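Local coordinates for protein, Family 18 Chitinase (Crocus vernus, PDB 3SIM) that probably hydrolyses the beta-1,4 linkages of chitin, as a plant glycoside hydrolase of family 18 built on a TIM barrel, at residues F52-P63 / S109-N118. Residues are numbered along the deposited sequence; the frame is centred on the assembly and turned at random.
With ACT (acetate ion), chain C.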
ATOM      1  N   PHE A  52      16.355  -0.405  -6.435  1.00 11.86           N
ATOM      2  CA  PHE A  52      15.420  -1.336  -5.855  1.00 10.93           C
ATOM      3  C   PHE A  52      15.739  -2.811  -6.057  1.00 12.48           C
ATOM      4  O   PHE A  52      16.076  -3.206  -7.104  1.00 12.52           O
ATOM      5  CB  PHE A  52      14.016  -0.958  -6.291  1.00 11.11           C
ATOM      6  CG  PHE A  52      13.527   0.266  -5.609  1.00  9.96           C
ATOM      7  CD1 PHE A  52      12.871   0.175  -4.389  1.00  7.08           C
ATOM      8  CD2 PHE A  52      13.829   1.498  -6.094  1.00  7.23           C
ATOM      9  CE1 PHE A  52      12.473   1.298  -3.728  1.00  3.85           C
ATOM     10  CE2 PHE A  52      13.459   2.612  -5.432  1.00  9.53           C
ATOM     11  CZ  PHE A  52      12.753   2.506  -4.247  1.00  6.57           C
ATOM     12  N   ASN A  53      15.589  -3.570  -5.002  1.00 11.34           N
ATOM     13  CA  ASN A  53      15.586  -5.000  -4.971  1.00 11.17           C
ATOM     14  C   ASN A  53      14.210  -5.573  -4.565  1.00 11.59           C
ATOM     15  O   ASN A  53      13.480  -4.913  -3.928  1.00 11.73           O
ATOM     16  CB  ASN A  53      16.686  -5.504  -4.032  1.00 11.00           C
ATOM     17  CG  ASN A  53      18.059  -5.405  -4.634  1.00 13.02           C
ATOM     18  OD1 ASN A  53      18.295  -5.906  -5.674  1.00 13.70           O
ATOM     19  ND2 ASN A  53      18.933  -4.747  -3.979  1.00 16.09           N
ATOM     20  N   VAL A  54      13.912  -6.787  -4.990  1.00 10.76           N
ATOM     21  CA  VAL A  54      12.671  -7.480  -4.757  1.00 11.38           C
ATOM     22  C   VAL A  54      12.686  -8.295  -3.437  1.00 12.19           C
ATOM     23  O   VAL A  54      13.436  -9.160  -3.344  1.00 13.45           O
ATOM     24  CB  VAL A  54      12.331  -8.386  -5.958  1.00 11.49           C
ATOM     25  CG1 VAL A  54      11.280  -9.389  -5.632  1.00 11.33           C
ATOM     26  CG2 VAL A  54      11.935  -7.586  -7.154  1.00  9.67           C
ATOM     27  N   PHE A  55      11.882  -7.964  -2.440  1.00 12.08           N
ATOM     28  CA  PHE A  55      11.902  -8.698  -1.167  1.00 11.82           C
ATOM     29  C   PHE A  55      10.769  -9.684  -0.891  1.00 11.87           C
ATOM     30  O   PHE A  55      10.769 -10.374   0.065  1.00 11.48           O
ATOM     31  CB  PHE A  55      12.180  -7.773   0.003  1.00 12.42           C
ATOM     32  CG  PHE A  55      13.588  -7.267   0.064  1.00 14.28           C
ATOM     33  CD1 PHE A  55      13.948  -6.175  -0.637  1.00 14.87           C
ATOM     34  CD2 PHE A  55      14.550  -7.884   0.817  1.00 14.86           C
ATOM     35  CE1 PHE A  55      15.202  -5.726  -0.613  1.00 16.99           C
ATOM     36  CE2 PHE A  55      15.813  -7.410   0.862  1.00 13.78           C
ATOM     37  CZ  PHE A  55      16.145  -6.343   0.138  1.00 15.62           C
ATOM     38  N   TRP A  56       9.781  -9.686  -1.766  1.00 10.83           N
ATOM     39  CA  TRP A  56       8.824 -10.768  -1.806  1.00 10.84           C
ATOM     40  C   TRP A  56       9.387 -11.941  -2.556  1.00 11.74           C
ATOM     41  O   TRP A  56      10.388 -11.820  -3.206  1.00 11.09           O
ATOM     42  CB  TRP A  56       7.447 -10.398  -2.388  1.00 10.28           C
ATOM     43  CG  TRP A  56       7.387 -10.152  -3.827  1.00  8.22           C
ATOM     44  CD1 TRP A  56       7.045 -11.023  -4.786  1.00  7.71           C
ATOM     45  CD2 TRP A  56       7.680  -8.950  -4.476  1.00  7.60           C
ATOM     46  NE1 TRP A  56       7.115 -10.453  -5.998  1.00 10.25           N
ATOM     47  CE2 TRP A  56       7.494  -9.162  -5.841  1.00  7.76           C
ATOM     48  CE3 TRP A  56       8.061  -7.687  -4.041  1.00  8.12           C
ATOM     49  CZ2 TRP A  56       7.686  -8.180  -6.756  1.00 10.25           C
ATOM     50  CZ3 TRP A  56       8.252  -6.736  -4.940  1.00  8.39           C
ATOM     51  CH2 TRP A  56       8.077  -6.974  -6.287  1.00  8.94           C
ATOM     52  N   ASP A  57       8.696 -13.048  -2.443  1.00 11.97           N
ATOM     53  CA  ASP A  57       9.121 -14.314  -3.032  1.00 13.61           C
ATOM     54  C   ASP A  57       8.588 -14.514  -4.476  1.00 12.95           C
ATOM     55  O   ASP A  57       7.472 -14.897  -4.687  1.00 14.06           O
ATOM     56  CB  ASP A  57       8.793 -15.475  -2.060  1.00 11.66           C
ATOM     57  CG  ASP A  57       9.322 -16.849  -2.525  1.00 14.30           C
ATOM     58  OD1 ASP A  57       9.720 -17.021  -3.622  1.00 14.51           O
ATOM     59  OD2 ASP A  57       9.280 -17.740  -1.752  1.00 14.16           O
ATOM     60  N   SER A  58       9.471 -14.275  -5.423  1.00 13.38           N
ATOM     61  CA  SER A  58       9.168 -14.374  -6.833  1.00 14.20           C
ATOM     62  C   SER A  58       8.779 -15.767  -7.300  1.00 15.05           C
ATOM     63  O   SER A  58       8.110 -15.906  -8.223  1.00 14.85           O
ATOM     64  CB  SER A  58      10.239 -13.776  -7.729  1.00 14.43           C
ATOM     65  OG  SER A  58      11.422 -14.465  -7.758  1.00 13.57           O
ATOM     66  N   SER A  59       9.195 -16.783  -6.593  1.00 15.31           N
ATOM     67  CA  SER A  59       8.756 -18.095  -6.926  1.00 15.91           C
ATOM     68  C   SER A  59       7.294 -18.425  -6.611  1.00 16.43           C
ATOM     69  O   SER A  59       6.752 -19.348  -7.090  1.00 16.23           O
ATOM     70  CB  SER A  59       9.702 -19.128  -6.423  1.00 16.12           C
ATOM     71  OG  SER A  59       9.295 -19.538  -5.201  0.50 20.04           O
ATOM     72  N   ILE A  60       6.728 -17.676  -5.707  1.00 15.63           N
ATOM     73  CA  ILE A  60       5.315 -17.760  -5.425  1.00 16.10           C
ATOM     74  C   ILE A  60       4.481 -16.651  -6.119  1.00 15.11           C
ATOM     75  O   ILE A  60       3.508 -16.924  -6.734  1.00 15.96           O
ATOM     76  CB  ILE A  60       5.061 -17.797  -3.908  1.00 15.26           C
ATOM     77  CG1 ILE A  60       5.650 -19.058  -3.291  1.00 18.76           C
ATOM     78  CG2 ILE A  60       3.633 -17.758  -3.562  1.00 16.11           C
ATOM     79  CD1 ILE A  60       6.026 -18.849  -1.948  1.00 18.46           C
ATOM     80  N   LEU A  61       4.879 -15.406  -5.948  1.00 14.04           N
ATOM     81  CA  LEU A  61       4.344 -14.257  -6.666  1.00 12.83           C
ATOM     82  C   LEU A  61       5.215 -13.769  -7.866  1.00 12.54           C
ATOM     83  O   LEU A  61       5.900 -12.796  -7.761  1.00 12.92           O
ATOM     84  CB  LEU A  61       4.076 -13.139  -5.678  1.00 11.56           C
ATOM     85  CG  LEU A  61       3.442 -13.657  -4.391  1.00 12.38           C
ATOM     86  CD1 LEU A  61       3.479 -12.678  -3.317  1.00  9.95           C
ATOM     87  CD2 LEU A  61       2.081 -14.188  -4.623  1.00 11.61           C
ATOM     88  N   GLY A  62       5.193 -14.505  -8.955  1.00 11.08           N
ATOM     89  CA  GLY A  62       5.896 -14.151 -10.134  1.00 11.93           C
ATOM     90  C   GLY A  62       5.094 -13.628 -11.315  1.00 12.08           C
ATOM     91  O   GLY A  62       3.892 -13.566 -11.285  1.00 12.21           O
ATOM     92  N   PRO A  63       5.840 -13.348 -12.384  1.00 12.87           N
ATOM     93  CA  PRO A  63       5.302 -12.838 -13.626  1.00 12.94           C
ATOM     94  C   PRO A  63       4.235 -13.775 -14.232  1.00 13.39           C
ATOM     95  O   PRO A  63       3.243 -13.285 -14.578  1.00 13.22           O
ATOM     96  CB  PRO A  63       6.551 -12.715 -14.508  1.00 13.34           C
ATOM     97  CG  PRO A  63       7.595 -12.505 -13.615  1.00 11.79           C
ATOM     98  CD  PRO A  63       7.294 -13.198 -12.376  1.00 12.12           C
ATOM     99  N   SER A 109      15.586   1.012 -12.113  1.00 11.82           N
ATOM    100  CA  SER A 109      15.319  -0.207 -11.382  1.00 10.30           C
ATOM    101  C   SER A 109      13.837  -0.624 -11.279  1.00  9.79           C
ATOM    102  O   SER A 109      13.520  -1.715 -11.422  1.00  9.46           O
ATOM    103  CB  SER A 109      16.011  -0.162  -9.995  1.00 11.57           C
ATOM    104  OG  SER A 109      15.549   0.834  -9.206  1.00  8.30           O
ATOM    105  N   LEU A 110      12.967   0.311 -10.970  1.00 10.04           N
ATOM    106  CA  LEU A 110      11.508   0.133 -10.919  1.00  9.51           C
ATOM    107  C   LEU A 110      10.853  -0.103 -12.262  1.00 10.11           C
ATOM    108  O   LEU A 110      10.020  -0.901 -12.363  1.00 10.51           O
ATOM    109  CB  LEU A 110      10.834   1.196 -10.086  1.00 10.35           C
ATOM    110  CG  LEU A 110      11.135   1.166  -8.578  1.00  8.05           C
ATOM    111  CD1 LEU A 110      10.584   2.347  -7.906  1.00  7.96           C
ATOM    112  CD2 LEU A 110      10.706  -0.092  -7.902  1.00  7.44           C
ATOM    113  N   THR A 111      11.311   0.599 -13.292  1.00 10.30           N
ATOM    114  CA  THR A 111      10.830   0.401 -14.641  1.00 10.31           C
ATOM    115  C   THR A 111      11.090  -1.042 -15.073  1.00  9.03           C
ATOM    116  O   THR A 111      10.215  -1.692 -15.473  1.00  9.96           O
ATOM    117  CB  THR A 111      11.417   1.371 -15.703  1.00  9.35           C
ATOM    118  OG1 THR A 111      10.897   2.667 -15.546  1.00 12.45           O
ATOM    119  CG2 THR A 111      11.052   0.877 -17.101  1.00 10.38           C
ATOM    120  N   ARG A 112      12.284  -1.534 -14.818  1.00  9.64           N
ATOM    121  CA  ARG A 112      12.597  -2.946 -15.037  1.00 11.17           C
ATOM    122  C   ARG A 112      11.704  -3.920 -14.244  1.00 11.28           C
ATOM    123  O   ARG A 112      11.184  -4.818 -14.790  1.00 11.49           O
ATOM    124  CB  ARG A 112      14.080  -3.271 -14.723  1.00 11.02           C
ATOM    125  CG  ARG A 112      14.434  -4.734 -14.915  1.00 11.76           C
ATOM    126  CD  ARG A 112      15.808  -5.178 -14.411  1.00 10.51           C
ATOM    127  NE  ARG A 112      15.932  -6.600 -14.513  1.00  8.21           N
ATOM    128  CZ  ARG A 112      15.558  -7.436 -13.584  1.00  9.90           C
ATOM    129  NH1 ARG A 112      15.087  -6.964 -12.462  1.00  9.79           N
ATOM    130  NH2 ARG A 112      15.645  -8.710 -13.760  1.00  5.96           N
ATOM    131  N   ILE A 113      11.528  -3.694 -12.959  1.00 11.89           N
ATOM    132  CA  ILE A 113      10.683  -4.549 -12.153  1.00 11.33           C
ATOM    133  C   ILE A 113       9.203  -4.519 -12.618  1.00 11.17           C
ATOM    134  O   ILE A 113       8.595  -5.530 -12.755  1.00 12.79           O
ATOM    135  CB  ILE A 113      10.816  -4.239 -10.606  1.00 11.53           C
ATOM    136  CG1 ILE A 113      12.153  -4.720 -10.022  1.00 12.13           C
ATOM    137  CG2 ILE A 113       9.713  -4.867  -9.782  1.00  9.78           C
ATOM    138  CD1 ILE A 113      12.564  -4.077  -8.809  1.00 10.39           C
ATOM    139  N   ILE A 114       8.686  -3.335 -12.854  1.00 11.27           N
ATOM    140  CA  ILE A 114       7.319  -3.146 -13.238  1.00 11.22           C
ATOM    141  C   ILE A 114       7.015  -3.826 -14.574  1.00 11.94           C
ATOM    142  O   ILE A 114       6.094  -4.540 -14.636  1.00 11.73           O
ATOM    143  CB  ILE A 114       6.936  -1.640 -13.284  1.00 11.21           C
ATOM    144  CG1 ILE A 114       6.870  -1.056 -11.872  1.00 10.32           C
ATOM    145  CG2 ILE A 114       5.673  -1.445 -14.051  1.00  8.06           C
ATOM    146  CD1 ILE A 114       6.858   0.390 -11.817  1.00  8.69           C
ATOM    147  N   GLN A 115       7.857  -3.622 -15.579  1.00 12.27           N
ATOM    148  CA  GLN A 115       7.713  -4.288 -16.886  1.00 13.20           C
ATOM    149  C   GLN A 115       7.843  -5.809 -16.779  1.00 12.56           C
ATOM    150  O   GLN A 115       7.073  -6.512 -17.275  1.00 11.91           O
ATOM    151  CB  GLN A 115       8.670  -3.711 -17.955  1.00 13.51           C
ATOM    152  CG  GLN A 115       8.503  -2.228 -18.246  1.00 15.46           C
ATOM    153  CD  GLN A 115       9.530  -1.653 -19.222  1.00 17.47           C
ATOM    154  OE1 GLN A 115      10.617  -2.119 -19.323  1.00 20.38           O
ATOM    155  NE2 GLN A 115       9.156  -0.647 -19.916  1.00 14.41           N
ATOM    156  N   ARG A 116       8.835  -6.267 -16.051  1.00 12.00           N
ATOM    157  CA  ARG A 116       9.060  -7.678 -15.861  1.00 12.70           C
ATOM    158  C   ARG A 116       7.920  -8.426 -15.165  1.00 11.10           C
ATOM    159  O   ARG A 116       7.604  -9.471 -15.591  1.00  9.85           O
ATOM    160  CB  ARG A 116      10.402  -7.984 -15.184  1.00 12.19           C
ATOM    161  CG  ARG A 116      10.868  -9.409 -15.382  1.00 12.46           C
ATOM    162  CD  ARG A 116      12.242  -9.669 -14.775  1.00 11.47           C
ATOM    163  NE  ARG A 116      12.190 -10.238 -13.447  1.00 12.08           N
ATOM    164  CZ  ARG A 116      11.884 -11.490 -13.201  1.00 11.77           C
ATOM    165  NH1 ARG A 116      11.890 -11.947 -12.016  1.00 11.90           N
ATOM    166  NH2 ARG A 116      11.613 -12.293 -14.177  1.00 12.39           N
ATOM    167  N   TYR A 117       7.319  -7.857 -14.128  1.00 11.12           N
ATOM    168  CA  TYR A 117       6.222  -8.489 -13.413  1.00 11.59           C
ATOM    169  C   TYR A 117       4.817  -8.181 -14.021  1.00 13.43           C
ATOM    170  O   TYR A 117       3.810  -8.608 -13.514  1.00 14.12           O
ATOM    171  CB  TYR A 117       6.273  -8.226 -11.902  1.00 10.44           C
ATOM    172  CG  TYR A 117       7.386  -8.966 -11.141  1.00 12.69           C
ATOM    173  CD1 TYR A 117       8.681  -8.533 -11.184  1.00 11.54           C
ATOM    174  CD2 TYR A 117       7.107 -10.070 -10.380  1.00 10.87           C
ATOM    175  CE1 TYR A 117       9.683  -9.211 -10.500  1.00 12.27           C
ATOM    176  CE2 TYR A 117       8.062 -10.717  -9.686  1.00 10.67           C
ATOM    177  CZ  TYR A 117       9.354 -10.301  -9.749  1.00 11.30           C
ATOM    178  OH  TYR A 117      10.291 -10.952  -9.066  1.00 14.30           O
ATOM    179  N   ASN A 118       4.781  -7.457 -15.111  1.00 13.68           N
ATOM    180  CA  ASN A 118       3.512  -7.025 -15.679  1.00 15.03           C
ATOM    181  C   ASN A 118       2.618  -6.131 -14.759  1.00 13.92           C
ATOM    182  O   ASN A 118       1.489  -6.357 -14.712  1.00 11.49           O
ATOM    183  CB  ASN A 118       2.614  -8.234 -16.033  1.00 15.27           C
ATOM    184  CG  ASN A 118       3.349  -9.412 -16.662  0.50 17.90           C
ATOM    185  OD1 ASN A 118       3.406 -10.521 -16.096  1.00 19.12           O
ATOM    186  ND2 ASN A 118       3.909  -9.173 -17.825  1.00 16.38           N
TER
HETATM  187  C   ACT C 276      22.083  -3.482  -5.553  1.00 33.98           C
HETATM  188  O   ACT C 276      22.857  -2.514  -5.359  1.00 34.09           O
HETATM  189  OXT ACT C 276      22.069  -4.336  -4.631  1.00 33.01           O
HETATM  190  CH3 ACT C 276      21.226  -3.597  -6.798  1.00 33.56           C
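Phe52 meets Ser109 and Leu110 where the 52-63 connection of this TIM barrel, which leads from strand 28-37 to helix 63-72, runs along the last turns of helix 99-116. The backbone N of Phe52 donates a nearly straight hydrogen bond to Ser109 OG at 3.1 Å (166°). With chi1 at 63°, that OG stands between its own backbone N and carbonyl carbon, which lets the small hydroxyl also bond back to Asn105 O, one turn earlier. A phenyl ring offers a broad apolar face on which a leucine methyl can rest: Leu110 CD1 makes a CH-pi contact over one face of Phe52, 4.1 Å from the ring centroid, while Ser109 OG stays at the edge. Leu82 of strand 76-83 touches both hydrophobic side chains, tying this end to the barrel wall.

Beta-branched Val54 suits the short strand 53-54 and has two methyls for two neighbours: CG2 meets Ile113 CD1 at 3.9 Å, and CG1 sits over the centre of the Trp56 ring system. An indole combines a wide apolar surface with one N-H donor. Trp56 thus directs its edge at a face of Tyr117, with planes at 68° and Trp56 CZ2 3.9 Å from Tyr117 CE2, while NE1 donates a bent bond to Leu61 O (3.2 Å), joining the two sides of the turn.

Beyond Gly62, the N-cap of the next helix, rigid Pro63 suits the first turn, where its missing N-H costs nothing. The Pro63 ring lies over the Tyr117 face opposite the one Trp56 meets, so the phenol ring is held between the two, with Pro63 CD 3.7 Å from Tyr117 CD2.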